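Local atomic coordinates of peptide-binding protein (Photobacterium damsela subsp. piscicida, PDB entry 6SQX), a protein that cleaves, as a secreted cysteine endopeptidase of the NlpC/P60 family, the peptidoglycan of potentially competing bacteria. Residues A216-E220 against S221-Q225; P234-R237 against K238-L241; V282-N286 against L287-T291; H303-N306 against N307-M311. All blocks are in the same frame, centred on the assembly; numbering follows the deposited sequence. Where two conformers were deposited one is given.

Interaction 1: A216-E220 against S221-Q225; sequences ANVDE and SFITQ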
# COMPACT_ATOMS: atom_id res chain seq x y z
N ALA A 216 16.44 -4.09 12.50
CA ALA A 216 17.18 -4.29 13.74
C ALA A 216 16.21 -4.80 14.79
O ALA A 216 15.02 -4.51 14.72
CB ALA A 216 17.79 -2.95 14.19
N ASN A 217 16.70 -5.58 15.76
CA ASN A 217 15.79 -5.95 16.83
C ASN A 217 15.71 -4.84 17.87
O ASN A 217 16.50 -3.89 17.87
CB ASN A 217 16.09 -7.31 17.48
CG ASN A 217 17.35 -7.33 18.28
OD1 ASN A 217 18.38 -6.81 17.86
ND2 ASN A 217 17.28 -7.99 19.45
N VAL A 218 14.68 -4.90 18.71
CA VAL A 218 14.48 -3.90 19.75
C VAL A 218 14.36 -4.62 21.08
O VAL A 218 13.90 -5.77 21.14
CB VAL A 218 13.26 -2.98 19.50
CG1 VAL A 218 13.44 -2.21 18.19
CG2 VAL A 218 11.97 -3.77 19.44
N ASP A 219 14.79 -3.95 22.15
CA ASP A 219 14.66 -4.52 23.49
C ASP A 219 13.48 -3.89 24.24
O ASP A 219 12.80 -2.98 23.74
CB ASP A 219 15.99 -4.50 24.27
CG ASP A 219 16.52 -3.10 24.55
OD1 ASP A 219 15.80 -2.11 24.36
OD2 ASP A 219 17.67 -3.01 25.00
N GLU A 220 13.20 -4.42 25.43
CA GLU A 220 12.06 -3.94 26.19
C GLU A 220 12.18 -2.45 26.48
O GLU A 220 11.19 -1.70 26.38
CB GLU A 220 11.92 -4.74 27.49
CG GLU A 220 10.63 -4.43 28.22
CD GLU A 220 10.40 -5.32 29.42
OE1 GLU A 220 11.32 -6.09 29.79
OE2 GLU A 220 9.29 -5.26 30.01
N SER A 221 13.38 -2.00 26.84
CA SER A 221 13.57 -0.58 27.13
C SER A 221 13.28 0.28 25.91
O SER A 221 12.68 1.36 26.04
CB SER A 221 14.98 -0.33 27.66
OG SER A 221 15.16 -0.92 28.94
N PHE A 222 13.69 -0.18 24.73
CA PHE A 222 13.42 0.57 23.51
C PHE A 222 11.91 0.79 23.34
O PHE A 222 11.46 1.89 22.99
CB PHE A 222 14.02 -0.16 22.29
CG PHE A 222 13.83 0.59 21.00
CD1 PHE A 222 12.63 0.52 20.30
CD2 PHE A 222 14.86 1.38 20.50
CE1 PHE A 222 12.47 1.24 19.09
CE2 PHE A 222 14.71 2.08 19.31
CZ PHE A 222 13.52 2.01 18.60
N ILE A 223 11.13 -0.27 23.54
CA ILE A 223 9.69 -0.18 23.35
C ILE A 223 9.06 0.70 24.43
O ILE A 223 8.20 1.53 24.13
CB ILE A 223 9.08 -1.59 23.32
CG1 ILE A 223 9.53 -2.31 22.06
CG2 ILE A 223 7.57 -1.53 23.36
CD1 ILE A 223 9.07 -3.80 22.02
N THR A 224 9.47 0.52 25.69
CA THR A 224 8.98 1.38 26.77
C THR A 224 9.23 2.85 26.46
O THR A 224 8.34 3.70 26.63
CB THR A 224 9.65 0.98 28.09
OG1 THR A 224 9.28 -0.36 28.43
CG2 THR A 224 9.21 1.92 29.24
N GLN A 225 10.44 3.19 26.02
CA GLN A 225 10.74 4.59 25.77
C GLN A 225 10.02 5.08 24.52
O GLN A 225 9.56 6.23 24.49
CB GLN A 225 12.26 4.76 25.62
CG GLN A 225 13.03 4.47 26.90
CD GLN A 225 12.46 5.22 28.10
OE1 GLN A 225 12.23 6.43 28.04
NE2 GLN A 225 12.21 4.48 29.19
O HOH W 1 18.00 -2.20 27.57
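Val218 meets both Phe222 and Ile223 where the chain leaves strand 215-217 and turns into helix 220-226, its two methyls sharing the work. CG1 lies over one face of the Phe222 ring, offset toward the rim, in a CH-pi contact with CG1 3.9 Å from the ring centroid. CG2 instead reaches Ile223, 3.9 Å from CG1 of that residue, and the two side chains cross at about a right angle. Asp219 is the N-cap. With chi1 at 64°, its carboxylate folds back over the helix start, and OD1 accepts from Phe222 N at 2.9 Å, met nearly along the C-O bond; OD2 accepts a hydrogen bond from a water, 2.7 Å from OD2. The Asp219 carbonyl O receives Ile223 N in the carbonyl plane at 3.2 Å, the first helical bond. Glu220 follows with a shorter, almost straight one, Thr224 N to Glu220 O at 2.9 Å (172°), while its own side chain extends away. Trp68 packs on Val218 and Ile223 from a loop, Ile144 of strand 142-145 touches Val218 and Phe222, and Ala277 and Leu279 of strand 277-281 meet the Phe222 ring, so the helix start is lodged between two antiparallel sheets.

Interaction 2: P234-R237 against K238-L241; sequences PTVR and KQDL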
# COMPACT_ATOMS: atom_id res chain seq x y z
N PRO A 234 5.59 12.77 8.39
CA PRO A 234 5.97 13.82 7.42
C PRO A 234 4.75 14.42 6.75
O PRO A 234 3.73 13.75 6.54
CB PRO A 234 6.81 13.06 6.39
CG PRO A 234 7.41 11.84 7.17
CD PRO A 234 6.22 11.46 8.09
N THR A 235 4.90 15.66 6.31
CA THR A 235 3.81 16.36 5.63
C THR A 235 4.01 16.47 4.12
O THR A 235 3.15 17.06 3.45
CB THR A 235 3.58 17.74 6.24
OG1 THR A 235 4.80 18.46 6.16
CG2 THR A 235 3.17 17.60 7.71
N VAL A 236 5.10 15.91 3.57
CA VAL A 236 5.34 15.83 2.13
C VAL A 236 5.79 14.40 1.82
O VAL A 236 6.16 13.64 2.72
CB VAL A 236 6.41 16.84 1.65
CG1 VAL A 236 5.97 18.31 1.90
CG2 VAL A 236 7.79 16.55 2.29
N ARG A 237 5.74 14.03 0.53
CA ARG A 237 5.96 12.62 0.19
C ARG A 237 7.39 12.19 0.49
O ARG A 237 7.62 11.15 1.12
CB ARG A 237 5.55 12.30 -1.25
CG ARG A 237 5.71 10.79 -1.55
CD ARG A 237 4.99 10.32 -2.79
NE ARG A 237 5.55 10.80 -4.06
CZ ARG A 237 6.32 10.08 -4.89
NH1 ARG A 237 6.70 10.58 -6.06
NH2 ARG A 237 6.74 8.85 -4.57
N LYS A 238 8.38 12.94 -0.00
CA LYS A 238 9.79 12.59 0.19
C LYS A 238 10.57 13.82 0.61
O LYS A 238 10.31 14.91 0.11
CB LYS A 238 10.45 12.12 -1.10
CG LYS A 238 9.92 10.72 -1.59
CD LYS A 238 10.50 10.41 -2.92
CE LYS A 238 9.93 9.15 -3.51
NZ LYS A 238 10.62 7.92 -2.99
N GLN A 239 11.54 13.63 1.50
CA GLN A 239 12.45 14.73 1.82
C GLN A 239 13.77 14.12 2.25
O GLN A 239 13.84 12.97 2.67
CB GLN A 239 11.84 15.64 2.88
CG GLN A 239 11.68 14.98 4.18
CD GLN A 239 10.75 15.84 5.07
OE1 GLN A 239 11.14 16.91 5.54
NE2 GLN A 239 9.51 15.39 5.29
N ASP A 240 14.86 14.90 2.12
CA ASP A 240 16.20 14.43 2.45
C ASP A 240 16.54 14.73 3.91
O ASP A 240 16.34 15.86 4.38
CB ASP A 240 17.20 15.15 1.55
CG ASP A 240 16.96 14.85 0.10
OD1 ASP A 240 16.70 13.67 -0.20
OD2 ASP A 240 17.01 15.77 -0.77
N LEU A 241 17.10 13.74 4.62
CA LEU A 241 17.56 13.99 5.99
C LEU A 241 18.98 14.58 5.94
O LEU A 241 19.71 14.34 4.98
CB LEU A 241 17.52 12.71 6.81
CG LEU A 241 16.09 12.23 7.00
CD1 LEU A 241 16.04 10.95 7.84
CD2 LEU A 241 15.18 13.28 7.64
O HOH W 2 8.70 13.12 3.74
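The guanidinium of Arg237 has the aliphatic chain of Lys238 over one face: CD lies above the plane, and CE comes to 3.4 Å from Arg237 NH2. The second flat group, the Gln239 amide, has Val236 CG2 almost straight above NE2, 3.6 Å away, while Pro234 CB approaches NE2 closer to the amide plane at 3.7 Å. The two long side chains run side by side and point the same way. Arg237 bends at chi3 (70°), which swings its planar end toward the lysine, and Lys238 stays extended until a kink at chi4 (-83°). Their charged atoms, Arg237 NH2 and Lys238 NZ, consequently end 4.3 Å apart, a proximity of like charges probably eased by outside partners: Lys238 NZ forms a salt bridge with Glu254, and Arg237 NH2 hydrogen-bonds to Asn321 OD1. Val236 and Gln239 instead cross at about a right angle. A water bridges the two segments, donating to Val236 O at 2.8 Å and accepting from Gln239 NE2 at 2.9 Å; the other end of the amide, OE1, accepts from Lys288 N. No direct hydrogen bond joins the two segments; the water and the packing of aliphatic carbons on the amide and guanidinium groups hold them together. The bend links strand 230-234, in the five-stranded sheet that ends at strand 289-291, to strand 238-240, which pairs antiparallel with strand 252-254. Leu253 of that partner touches Pro234 and Gln239, and Met311, just past helix 298-308, packs on Arg237.

Interaction 3: V282-N286 against L287-T291; sequences VNSKN and LKFTT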
# COMPACT_ATOMS: atom_id res chain seq x y z
N VAL A 282 18.04 13.72 14.79
CA VAL A 282 18.33 14.32 13.49
C VAL A 282 18.21 15.83 13.61
O VAL A 282 17.26 16.34 14.21
CB VAL A 282 17.34 13.78 12.45
CG1 VAL A 282 17.63 14.33 11.06
CG2 VAL A 282 17.34 12.25 12.43
N ASN A 283 19.15 16.56 13.02
CA ASN A 283 18.98 18.02 12.92
C ASN A 283 17.77 18.31 12.02
O ASN A 283 17.76 17.96 10.84
CB ASN A 283 20.24 18.66 12.35
CG ASN A 283 21.34 18.81 13.41
OD1 ASN A 283 21.06 19.09 14.59
ND2 ASN A 283 22.59 18.61 13.01
N SER A 284 16.72 18.91 12.59
CA SER A 284 15.41 18.93 11.95
C SER A 284 14.97 20.32 11.49
O SER A 284 13.80 20.49 11.11
CB SER A 284 14.36 18.32 12.88
OG SER A 284 14.73 16.99 13.22
N LYS A 285 15.87 21.31 11.50
CA LYS A 285 15.47 22.68 11.19
C LYS A 285 14.68 22.78 9.88
O LYS A 285 13.67 23.50 9.81
CB LYS A 285 16.68 23.62 11.19
CG LYS A 285 17.72 23.34 10.10
CD LYS A 285 18.69 22.22 10.49
CE LYS A 285 19.56 21.80 9.31
NZ LYS A 285 20.52 20.71 9.67
N ASN A 286 15.09 22.06 8.84
CA ASN A 286 14.46 22.20 7.53
C ASN A 286 13.48 21.09 7.20
O ASN A 286 13.07 20.97 6.05
CB ASN A 286 15.52 22.27 6.43
CG ASN A 286 16.41 23.47 6.56
OD1 ASN A 286 15.92 24.61 6.64
ND2 ASN A 286 17.72 23.24 6.60
N LEU A 287 13.10 20.27 8.18
CA LEU A 287 12.26 19.11 7.90
C LEU A 287 10.79 19.49 7.99
O LEU A 287 10.40 20.43 8.69
CB LEU A 287 12.57 17.95 8.84
CG LEU A 287 13.99 17.41 8.72
CD1 LEU A 287 14.18 16.20 9.65
CD2 LEU A 287 14.38 17.08 7.27
N LYS A 288 9.95 18.72 7.27
CA LYS A 288 8.52 18.99 7.15
C LYS A 288 7.75 17.81 7.77
O LYS A 288 7.63 16.73 7.17
CB LYS A 288 8.11 19.20 5.70
CG LYS A 288 8.88 20.32 4.95
CD LYS A 288 9.69 19.60 3.82
CE LYS A 288 10.36 20.48 2.76
NZ LYS A 288 11.22 19.63 1.83
N PHE A 289 7.23 18.03 8.98
CA PHE A 289 6.49 17.00 9.68
C PHE A 289 5.52 17.66 10.64
O PHE A 289 5.59 18.87 10.88
CB PHE A 289 7.39 15.96 10.40
CG PHE A 289 8.37 16.54 11.40
CD1 PHE A 289 7.95 16.96 12.66
CD2 PHE A 289 9.72 16.61 11.09
CE1 PHE A 289 8.87 17.49 13.59
CE2 PHE A 289 10.65 17.12 12.00
CZ PHE A 289 10.23 17.55 13.26
N THR A 290 4.61 16.86 11.18
CA THR A 290 3.60 17.35 12.10
C THR A 290 3.26 16.26 13.12
O THR A 290 3.47 15.08 12.86
CB THR A 290 2.35 17.85 11.36
OG1 THR A 290 1.57 18.69 12.21
CG2 THR A 290 1.51 16.68 10.93
N THR A 291 2.71 16.68 14.26
CA THR A 291 2.34 15.70 15.27
C THR A 291 1.35 14.69 14.70
O THR A 291 0.39 15.05 14.02
CB THR A 291 1.73 16.39 16.50
OG1 THR A 291 2.71 17.27 17.09
CG2 THR A 291 1.27 15.36 17.55
O HOH W 3 11.05 23.15 8.90
O HOH W 4 12.60 18.89 4.06
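Leu287 CG stands anti to its carbonyl carbon (chi1 -63°), and with chi2 extended the branch CD1 is carried back over Ser284, 3.7 Å from its OG. Phe289, at chi1 57°, turns its ring the same way, so that CE2 lies 4.0 Å from Ser284 CB, which sits at the ring edge in the ring plane. Val282 CG1 adds a looser apolar contact to the same methyl, 4.2 Å from Leu287 CD1, the two side chains crossing at about a right angle. The backbone between them closes a type I beta turn from Ser284 to Leu287: Leu287 N donates to Ser284 O at 3.0 Å, straight at the hydrogen (169°) but well above the carbonyl plane. In the conformer described, Ser284 OG donates to Val282 O at 2.8 Å and also bonds with Leu266 N. Waters staple the outer rim: one donates to both Lys285 O and Leu287 O, another donates to Asn286 O and accepts from Lys288 NZ, 2.7 Å from NZ. The turn leads from strand 277-281 into strand 289-291, the two outer strands of an antiparallel sheet ordered 4-3-2-1-5, consistent with the short turn before the last strand of an SH3-like barrel.

Interaction 4: H303-N306 against N307-M311; sequences HQIN and NYIGM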
# COMPACT_ATOMS: atom_id res chain seq x y z
N HIS A 303 -4.57 18.32 1.25
CA HIS A 303 -3.14 18.53 1.09
C HIS A 303 -2.42 17.21 0.86
O HIS A 303 -1.51 17.12 0.02
CB HIS A 303 -2.53 19.19 2.32
CG HIS A 303 -3.01 20.58 2.60
ND1 HIS A 303 -3.08 21.57 1.64
CD2 HIS A 303 -3.39 21.16 3.77
CE1 HIS A 303 -3.50 22.70 2.21
NE2 HIS A 303 -3.69 22.48 3.51
N GLN A 304 -2.78 16.18 1.63
CA GLN A 304 -2.07 14.91 1.50
C GLN A 304 -2.38 14.25 0.16
O GLN A 304 -1.46 13.75 -0.51
CB GLN A 304 -2.45 14.00 2.66
CG GLN A 304 -1.91 14.54 3.96
CD GLN A 304 -0.40 14.61 3.95
OE1 GLN A 304 0.28 13.60 3.75
NE2 GLN A 304 0.14 15.84 4.11
N ILE A 305 -3.65 14.25 -0.25
CA ILE A 305 -4.00 13.76 -1.59
C ILE A 305 -3.18 14.47 -2.66
O ILE A 305 -2.58 13.84 -3.53
CB ILE A 305 -5.51 13.91 -1.83
CG1 ILE A 305 -6.26 12.80 -1.08
CG2 ILE A 305 -5.84 13.88 -3.32
CD1 ILE A 305 -7.75 13.03 -1.01
N ASN A 306 -3.12 15.80 -2.57
CA ASN A 306 -2.40 16.56 -3.58
C ASN A 306 -0.92 16.17 -3.63
O ASN A 306 -0.30 16.23 -4.70
CB ASN A 306 -2.57 18.05 -3.31
CG ASN A 306 -3.91 18.59 -3.79
OD1 ASN A 306 -4.69 17.83 -4.41
ND2 ASN A 306 -4.22 19.87 -3.51
N ASN A 307 -0.33 15.83 -2.48
CA ASN A 307 1.09 15.46 -2.46
C ASN A 307 1.37 14.13 -3.16
O ASN A 307 2.53 13.88 -3.54
CB ASN A 307 1.62 15.35 -1.03
CG ASN A 307 1.76 16.70 -0.35
OD1 ASN A 307 1.77 17.76 -1.00
ND2 ASN A 307 1.88 16.67 0.95
N TYR A 308 0.36 13.27 -3.32
CA TYR A 308 0.56 11.98 -4.00
C TYR A 308 0.30 12.03 -5.49
O TYR A 308 0.77 11.13 -6.21
CB TYR A 308 -0.32 10.86 -3.39
CG TYR A 308 0.09 10.49 -1.98
CD1 TYR A 308 1.30 9.82 -1.75
CD2 TYR A 308 -0.74 10.80 -0.89
CE1 TYR A 308 1.69 9.51 -0.45
CE2 TYR A 308 -0.35 10.49 0.43
CZ TYR A 308 0.86 9.84 0.63
OH TYR A 308 1.27 9.54 1.91
N ILE A 309 -0.48 13.02 -5.95
CA ILE A 309 -0.85 13.07 -7.36
C ILE A 309 0.41 13.14 -8.20
O ILE A 309 1.33 13.93 -7.91
CB ILE A 309 -1.79 14.24 -7.64
CG1 ILE A 309 -3.15 14.04 -6.92
CG2 ILE A 309 -1.92 14.47 -9.15
CD1 ILE A 309 -4.14 15.23 -7.03
N GLY A 310 0.46 12.33 -9.23
CA GLY A 310 1.61 12.23 -10.10
C GLY A 310 2.65 11.20 -9.69
O GLY A 310 3.59 10.94 -10.47
N MET A 311 2.53 10.58 -8.49
CA MET A 311 3.45 9.50 -8.15
C MET A 311 3.28 8.34 -9.12
O MET A 311 2.14 7.93 -9.38
CB MET A 311 3.08 9.03 -6.75
CG MET A 311 3.87 7.80 -6.33
SD MET A 311 3.64 7.29 -4.60
CE MET A 311 1.85 7.11 -4.49
O HOH W 5 -0.28 10.84 3.58
O HOH W 6 2.49 13.90 1.93
O HOH W 7 1.48 16.38 -6.67
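Around Asn307 and Tyr308 the backbone bonding of helix 298-308 loosens: Asn307 N donates to His303 O at 3.1 Å, Tyr308 N uses Ile305 O at 3.0 Å from above the carbonyl plane, and the bonds from Ile309 N are weak. A type II beta turn from Tyr308 to Met311 follows, and Gly310 takes positive phi (90°), a backbone shape in which any side chain would collide with the carbonyl O of Ile309. Gln304 bends at chi2 (-62°), and its OE1 receives two waters: one also contacts Tyr308 OH at 2.6 Å, in the plane of the ring, and the other accepts from Asn307 ND2 at 3.0 Å. The Gln304 and Asn307 amides are nearly perpendicular (87°). Asn306 and Ile309 lie side by side, with Asn306 OD1 3.7 Å from Ile309 CD1; that amide is fixed by Ala34 N and Asp33 OD1. Leu327 and Arg330 of helix 326-334 and Phe414 of strand 408-415 pack on Tyr308, which sets this part of the helix against the NlpC/P60 domain core. One water donates to Asn306 O at 2.7 Å and to Ile309 O at 2.8 Å.

Interaction 2 touches both interaction 3 and interaction 4, which do not touch each other, whereas interaction 1 lies apart, its centre about 25 Å from that of interaction 2 and 23 Å from that of interaction 3. Interactions 2 and 3, with centres 9 Å apart, meet at Leu287 and Lys288: Thr235 N lies 3.1 Å from Lys288 O, a probable hydrogen bond, and Leu241 CD2 packs on Leu287 CD1 at 3.7 Å. Interaction 2 also reaches interaction 4, its centre about 12 Å away, where Thr235 O lies 2.8 Å from Asn307 ND2. Thus 234-241 bridges an SH3-like sheet and the NlpC/P60 domain. Interaction 4 packs on helix 326-334, which begins just after Cys324, found oxidised to cysteinesulfonic acid and, as in relatives, probably the nucleophile.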